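Local coordinates for bromoperoxidase A1 (Streptomyces aureofaciens, PDB 1A8Q), which acts as a cofactor-free haloperoxidase of the alpha/beta hydrolase superfamily, able to brominate and possibly chlorinating in the biosynthesis of 7-chlorotetracycline, at residues A142-V147 and R194-F199; E206-F211 and A236-N241. All blocks are in the same frame, centred on the assembly; numbering follows the deposited sequence.

Interaction 1 of 2, residues A142-V147 and R194-F199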
loop_
_atom_site.group_PDB
_atom_site.type_symbol
_atom_site.label_atom_id
_atom_site.label_comp_id
_atom_site.label_asym_id
_atom_site.label_seq_id
_atom_site.Cartn_x
_atom_site.Cartn_y
_atom_site.Cartn_z
ATOM N N ALA A 142 -12.692 -15.936 3.469
ATOM C CA ALA A 142 -12.183 -16.150 4.806
ATOM C C ALA A 142 -11.737 -14.831 5.441
ATOM O O ALA A 142 -11.982 -14.632 6.646
ATOM C CB ALA A 142 -11.011 -17.128 4.887
ATOM N N LEU A 143 -11.091 -13.947 4.673
ATOM C CA LEU A 143 -10.738 -12.644 5.285
ATOM C C LEU A 143 -11.975 -11.883 5.718
ATOM O O LEU A 143 -11.993 -11.287 6.810
ATOM C CB LEU A 143 -9.949 -11.774 4.308
ATOM C CG LEU A 143 -8.634 -12.438 3.876
ATOM C CD1 LEU A 143 -7.992 -11.532 2.807
ATOM C CD2 LEU A 143 -7.645 -12.555 5.042
ATOM N N LYS A 144 -13.010 -11.845 4.865
ATOM C CA LYS A 144 -14.193 -11.080 5.210
ATOM C C LYS A 144 -14.917 -11.726 6.393
ATOM O O LYS A 144 -15.384 -10.980 7.281
ATOM C CB LYS A 144 -15.178 -10.972 4.035
ATOM C CG LYS A 144 -14.623 -10.108 2.907
ATOM C CD LYS A 144 -15.636 -10.070 1.759
ATOM C CE LYS A 144 -15.434 -11.305 0.883
ATOM N NZ LYS A 144 -16.355 -11.177 -0.295
ATOM N N ASN A 145 -14.975 -13.058 6.408
ATOM C CA ASN A 145 -15.636 -13.729 7.541
ATOM C C ASN A 145 -14.857 -13.518 8.838
ATOM O O ASN A 145 -15.489 -13.445 9.895
ATOM C CB ASN A 145 -15.781 -15.236 7.302
ATOM C CG ASN A 145 -16.693 -15.879 8.333
ATOM O OD1 ASN A 145 -16.714 -17.090 8.549
ATOM N ND2 ASN A 145 -17.495 -15.094 9.049
ATOM N N GLY A 146 -13.532 -13.400 8.753
ATOM C CA GLY A 146 -12.745 -13.175 9.973
ATOM C C GLY A 146 -13.081 -11.819 10.533
ATOM O O GLY A 146 -13.190 -11.702 11.786
ATOM N N VAL A 147 -13.131 -10.782 9.688
ATOM C CA VAL A 147 -13.427 -9.436 10.188
ATOM C C VAL A 147 -14.824 -9.400 10.813
ATOM O O VAL A 147 -15.052 -8.729 11.820
ATOM C CB VAL A 147 -13.360 -8.415 9.041
ATOM C CG1 VAL A 147 -13.840 -7.032 9.445
ATOM C CG2 VAL A 147 -11.920 -8.362 8.489
ATOM N N ARG A 194 -15.116 -4.209 2.933
ATOM C CA ARG A 194 -15.279 -3.746 1.570
ATOM C C ARG A 194 -13.921 -3.632 0.866
ATOM O O ARG A 194 -13.870 -3.802 -0.365
ATOM C CB ARG A 194 -15.905 -2.348 1.484
ATOM C CG ARG A 194 -17.372 -2.288 1.895
ATOM C CD ARG A 194 -18.246 -2.627 0.665
ATOM N NE ARG A 194 -18.156 -4.064 0.422
ATOM C CZ ARG A 194 -18.848 -4.963 1.119
ATOM N NH1 ARG A 194 -19.657 -4.523 2.079
ATOM N NH2 ARG A 194 -18.759 -6.277 0.879
ATOM N N CYS A 195 -12.874 -3.320 1.660
ATOM C CA CYS A 195 -11.564 -3.274 0.968
ATOM C C CYS A 195 -11.182 -4.652 0.456
ATOM O O CYS A 195 -10.467 -4.698 -0.586
ATOM C CB CYS A 195 -10.474 -2.831 1.967
ATOM S SG CYS A 195 -10.522 -1.018 2.173
ATOM N N VAL A 196 -11.545 -5.750 1.092
ATOM C CA VAL A 196 -11.229 -7.079 0.589
ATOM C C VAL A 196 -11.840 -7.288 -0.799
ATOM O O VAL A 196 -11.160 -7.763 -1.724
ATOM C CB VAL A 196 -11.734 -8.184 1.531
ATOM C CG1 VAL A 196 -11.354 -9.563 0.990
ATOM C CG2 VAL A 196 -11.067 -7.963 2.899
ATOM N N ASP A 197 -13.112 -6.964 -0.943
ATOM C CA ASP A 197 -13.791 -7.070 -2.240
ATOM C C ASP A 197 -13.039 -6.218 -3.268
ATOM O O ASP A 197 -12.878 -6.628 -4.421
ATOM C CB ASP A 197 -15.236 -6.589 -2.203
ATOM C CG ASP A 197 -16.181 -7.578 -1.540
ATOM O OD1 ASP A 197 -15.869 -8.757 -1.433
ATOM O OD2 ASP A 197 -17.277 -7.158 -1.104
ATOM N N ALA A 198 -12.668 -4.999 -2.859
ATOM C CA ALA A 198 -11.980 -4.166 -3.839
ATOM C C ALA A 198 -10.613 -4.753 -4.173
ATOM O O ALA A 198 -10.284 -4.737 -5.374
ATOM C CB ALA A 198 -11.824 -2.740 -3.318
ATOM N N PHE A 199 -9.786 -5.113 -3.184
ATOM C CA PHE A 199 -8.416 -5.497 -3.587
ATOM C C PHE A 199 -8.330 -6.887 -4.177
ATOM O O PHE A 199 -7.387 -7.152 -4.935
ATOM C CB PHE A 199 -7.433 -5.311 -2.436
ATOM C CG PHE A 199 -7.463 -6.201 -1.237
ATOM C CD1 PHE A 199 -7.238 -7.556 -1.277
ATOM C CD2 PHE A 199 -7.589 -5.596 0.029
ATOM C CE1 PHE A 199 -7.171 -8.338 -0.138
ATOM C CE2 PHE A 199 -7.563 -6.382 1.160
ATOM C CZ PHE A 199 -7.341 -7.729 1.114
#

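Interaction 2 of 2, residues E206-F211 and A236-N241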
loop_
_atom_site.group_PDB
_atom_site.type_symbol
_atom_site.label_atom_id
_atom_site.label_comp_id
_atom_site.label_asym_id
_atom_site.label_seq_id
_atom_site.Cartn_x
_atom_site.Cartn_y
_atom_site.Cartn_z
ATOM N N GLU A 206 -5.067 -2.350 -17.288
ATOM C CA GLU A 206 -5.132 -1.199 -18.193
ATOM C C GLU A 206 -4.612 0.107 -17.623
ATOM O O GLU A 206 -4.084 0.954 -18.358
ATOM C CB GLU A 206 -6.531 -1.061 -18.784
ATOM C CG GLU A 206 -6.912 -2.310 -19.593
ATOM C CD GLU A 206 -5.969 -2.576 -20.759
ATOM O OE1 GLU A 206 -5.774 -1.639 -21.568
ATOM O OE2 GLU A 206 -5.385 -3.673 -20.866
ATOM N N ASP A 207 -4.696 0.269 -16.290
ATOM C CA ASP A 207 -4.081 1.433 -15.673
ATOM C C ASP A 207 -2.548 1.364 -15.732
ATOM O O ASP A 207 -1.907 2.408 -15.934
ATOM C CB ASP A 207 -4.481 1.512 -14.180
ATOM C CG ASP A 207 -5.939 1.861 -13.956
ATOM O OD1 ASP A 207 -6.546 2.651 -14.715
ATOM O OD2 ASP A 207 -6.487 1.332 -12.976
ATOM N N LEU A 208 -1.990 0.198 -15.543
ATOM C CA LEU A 208 -0.538 -0.011 -15.545
ATOM C C LEU A 208 0.066 0.353 -16.917
ATOM O O LEU A 208 1.173 0.857 -16.960
ATOM C CB LEU A 208 -0.105 -1.423 -15.211
ATOM C CG LEU A 208 -0.501 -2.003 -13.826
ATOM C CD1 LEU A 208 -0.050 -3.434 -13.685
ATOM C CD2 LEU A 208 0.119 -1.119 -12.736
ATOM N N LYS A 209 -0.688 0.086 -17.980
ATOM C CA LYS A 209 -0.168 0.418 -19.322
ATOM C C LYS A 209 -0.094 1.920 -19.554
ATOM O O LYS A 209 0.553 2.411 -20.510
ATOM C CB LYS A 209 -1.076 -0.265 -20.355
ATOM C CG LYS A 209 -1.029 -1.782 -20.426
ATOM C CD LYS A 209 -2.120 -2.260 -21.400
ATOM C CE LYS A 209 -2.140 -3.763 -21.569
ATOM N NZ LYS A 209 -3.229 -4.140 -22.563
ATOM N N LYS A 210 -0.742 2.760 -18.753
ATOM C CA LYS A 210 -0.699 4.196 -18.848
ATOM C C LYS A 210 0.467 4.814 -18.080
ATOM O O LYS A 210 0.625 6.036 -18.174
ATOM C CB LYS A 210 -2.014 4.817 -18.374
ATOM C CG LYS A 210 -3.167 4.297 -19.243
ATOM C CD LYS A 210 -4.459 5.031 -18.929
ATOM C CE LYS A 210 -5.313 5.091 -20.209
ATOM N NZ LYS A 210 -4.779 6.177 -21.101
ATOM N N PHE A 211 1.250 4.020 -17.382
ATOM C CA PHE A 211 2.403 4.568 -16.649
ATOM C C PHE A 211 3.428 5.054 -17.684
ATOM O O PHE A 211 3.608 4.351 -18.695
ATOM C CB PHE A 211 3.021 3.504 -15.768
ATOM C CG PHE A 211 2.389 3.303 -14.396
ATOM C CD1 PHE A 211 1.046 3.063 -14.283
ATOM C CD2 PHE A 211 3.203 3.288 -13.274
ATOM C CE1 PHE A 211 0.462 2.856 -13.027
ATOM C CE2 PHE A 211 2.635 3.080 -12.014
ATOM C CZ PHE A 211 1.273 2.865 -11.906
ATOM N N ALA A 236 5.785 -5.701 -13.280
ATOM C CA ALA A 236 7.131 -5.265 -13.717
ATOM C C ALA A 236 7.271 -5.489 -15.232
ATOM O O ALA A 236 8.007 -4.743 -15.876
ATOM C CB ALA A 236 8.201 -6.035 -12.976
ATOM N N GLN A 237 6.522 -6.439 -15.749
ATOM C CA GLN A 237 6.538 -6.664 -17.207
ATOM C C GLN A 237 5.593 -5.765 -17.962
ATOM O O GLN A 237 5.830 -5.460 -19.155
ATOM C CB GLN A 237 6.205 -8.130 -17.479
ATOM C CG GLN A 237 7.218 -9.142 -17.022
ATOM C CD GLN A 237 8.593 -9.084 -17.663
ATOM O OE1 GLN A 237 8.820 -8.449 -18.702
ATOM N NE2 GLN A 237 9.564 -9.766 -17.041
ATOM N N ILE A 238 4.490 -5.329 -17.376
ATOM C CA ILE A 238 3.492 -4.499 -18.038
ATOM C C ILE A 238 3.810 -3.030 -18.014
ATOM O O ILE A 238 3.514 -2.259 -18.952
ATOM C CB ILE A 238 2.094 -4.694 -17.400
ATOM C CG1 ILE A 238 1.707 -6.170 -17.518
ATOM C CG2 ILE A 238 1.064 -3.757 -18.020
ATOM C CD1 ILE A 238 0.452 -6.533 -16.756
ATOM N N ILE A 239 4.260 -2.527 -16.845
ATOM C CA ILE A 239 4.586 -1.111 -16.744
ATOM C C ILE A 239 5.800 -0.807 -17.617
ATOM O O ILE A 239 6.828 -1.447 -17.445
ATOM C CB ILE A 239 4.949 -0.787 -15.267
ATOM C CG1 ILE A 239 3.679 -0.966 -14.418
ATOM C CG2 ILE A 239 5.493 0.634 -15.181
ATOM C CD1 ILE A 239 4.036 -0.965 -12.922
ATOM N N PRO A 240 5.710 0.143 -18.533
ATOM C CA PRO A 240 6.834 0.441 -19.408
ATOM C C PRO A 240 8.071 0.836 -18.619
ATOM O O PRO A 240 7.926 1.643 -17.692
ATOM C CB PRO A 240 6.328 1.611 -20.234
ATOM C CG PRO A 240 4.839 1.490 -20.230
ATOM C CD PRO A 240 4.515 0.958 -18.836
ATOM N N ASN A 241 9.234 0.300 -18.903
ATOM C CA ASN A 241 10.487 0.631 -18.253
ATOM C C ASN A 241 10.617 0.346 -16.758
ATOM O O ASN A 241 11.615 0.718 -16.146
ATOM C CB ASN A 241 10.815 2.129 -18.490
ATOM C CG ASN A 241 10.992 2.436 -19.977
ATOM O OD1 ASN A 241 11.603 1.643 -20.685
ATOM N ND2 ASN A 241 10.388 3.512 -20.429
#

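Interaction 1 of 2, residues A142-V147 and R194-F199
Helix segments 142-147 and 194-199 run nearly antiparallel, with 171° between their N-to-C directions and a closest approach of 9.5 Å between the two segment axes. The backbones come nearest where Lys144 faces Val196, their CA atoms 6.8 Å apart. Here Lys144 does two jobs along one chain. Its CG rests on the isopropyl group of Val196, 3.7 Å from Val196 CB, and the chain then bends at chi3 (-84°), which turns the amine aside to Asp197. The ammonium meets the syn lone pair of the carboxylate, Lys144 NZ to Asp197 OD1 being 2.7 Å. The other oxygen is taken from within its own helix: Arg194 NH2 lies 2.6 Å from Asp197 OD2, with the acceptor in the guanidinium plane and a nearly straight N-H...O angle of 175°. Each carboxylate oxygen thus has a cationic partner, which would probably favour the ionised acid and hold its rotation, while Glu190 forms a salt bridge with Arg194 NH1.

Both helices belong to the mostly helical cap inserted between strands 112-118 and 215-220 of the alpha/beta hydrolase fold, and the apolar flank of their contact leads inward to the active site. On that flank Leu143 CB packs against Val196 CG2 at 4.2 Å, and Leu143 CD1 reaches the edge of the Phe199 ring near its plane, 4.2 Å from Phe199 CZ. The same ring packs edge-to-face with Trp28, and the Phe199 side chain lies about 6 Å from that of the catalytic-triad residue Ser94.

Interaction 2 of 2, residues E206-F211 and A236-N241
With CG anti to its carbonyl carbon (chi1 -60°), Leu208 brings its branched end across Ile239, whose own chi1 of -67° sends CG1 and CD1 to meet it and leaves CG2 for Phe211. This is apolar packing at the periphery of the alpha/beta hydrolase fold: a type I beta turn from Leu208 to Phe211 follows on from helix 205-208 and leads toward strand 215-220, and the turn lies against the exit of helix 232-238 on the way to strand 243-247. The two aliphatic chains cross obliquely, with Leu208 CD2 3.9 Å from Ile239 CD1. Ile239 touches Phe211 as well: its CG2 is 3.8 Å from Phe211 CB, while CD1 stands 4.3 Å above one face of the aromatic ring, displaced toward the rim. Leu100 and Val104 of helix 96-107 also pack on that phenylalanine.

Toward the surface, Ile238 CG2 touches both Leu208 CB and Lys209 CG, each at 3.8 Å. Beyond CG the lysine runs out extended to a salt bridge within its own segment, Lys209 NZ to the syn lone pair of Glu206 OE2 at 2.8 Å. Pro240, the second residue past helix 232-238, turns its CG and CD toward backbone oxygens of the turn: Pro240 CD is 3.8 Å from Leu208 O, and Pro240 CG approaches Phe211 O to 3.5 Å.

How the interactions relate
From the N terminus, the chain builds the sheet as far as strand 112-118 before entering the helices from which interaction 1 is made. That contact closes a loop of 46 residues between its segments, bringing helix 189-201 back against helix 137-162 within the cap. A short passage then leads to helix 205-208, where interaction 2 begins; its loop of 24 residues takes in strand 215-220 and closes at the C-terminal end of helix 232-238. The loops therefore follow in series, without nesting or crossing, and their centres lie about 27 Å apart. Interaction 1 joins cap helices to each other, whereas interaction 2 ties the return from the cap to the connection preceding the edge strand 243-247.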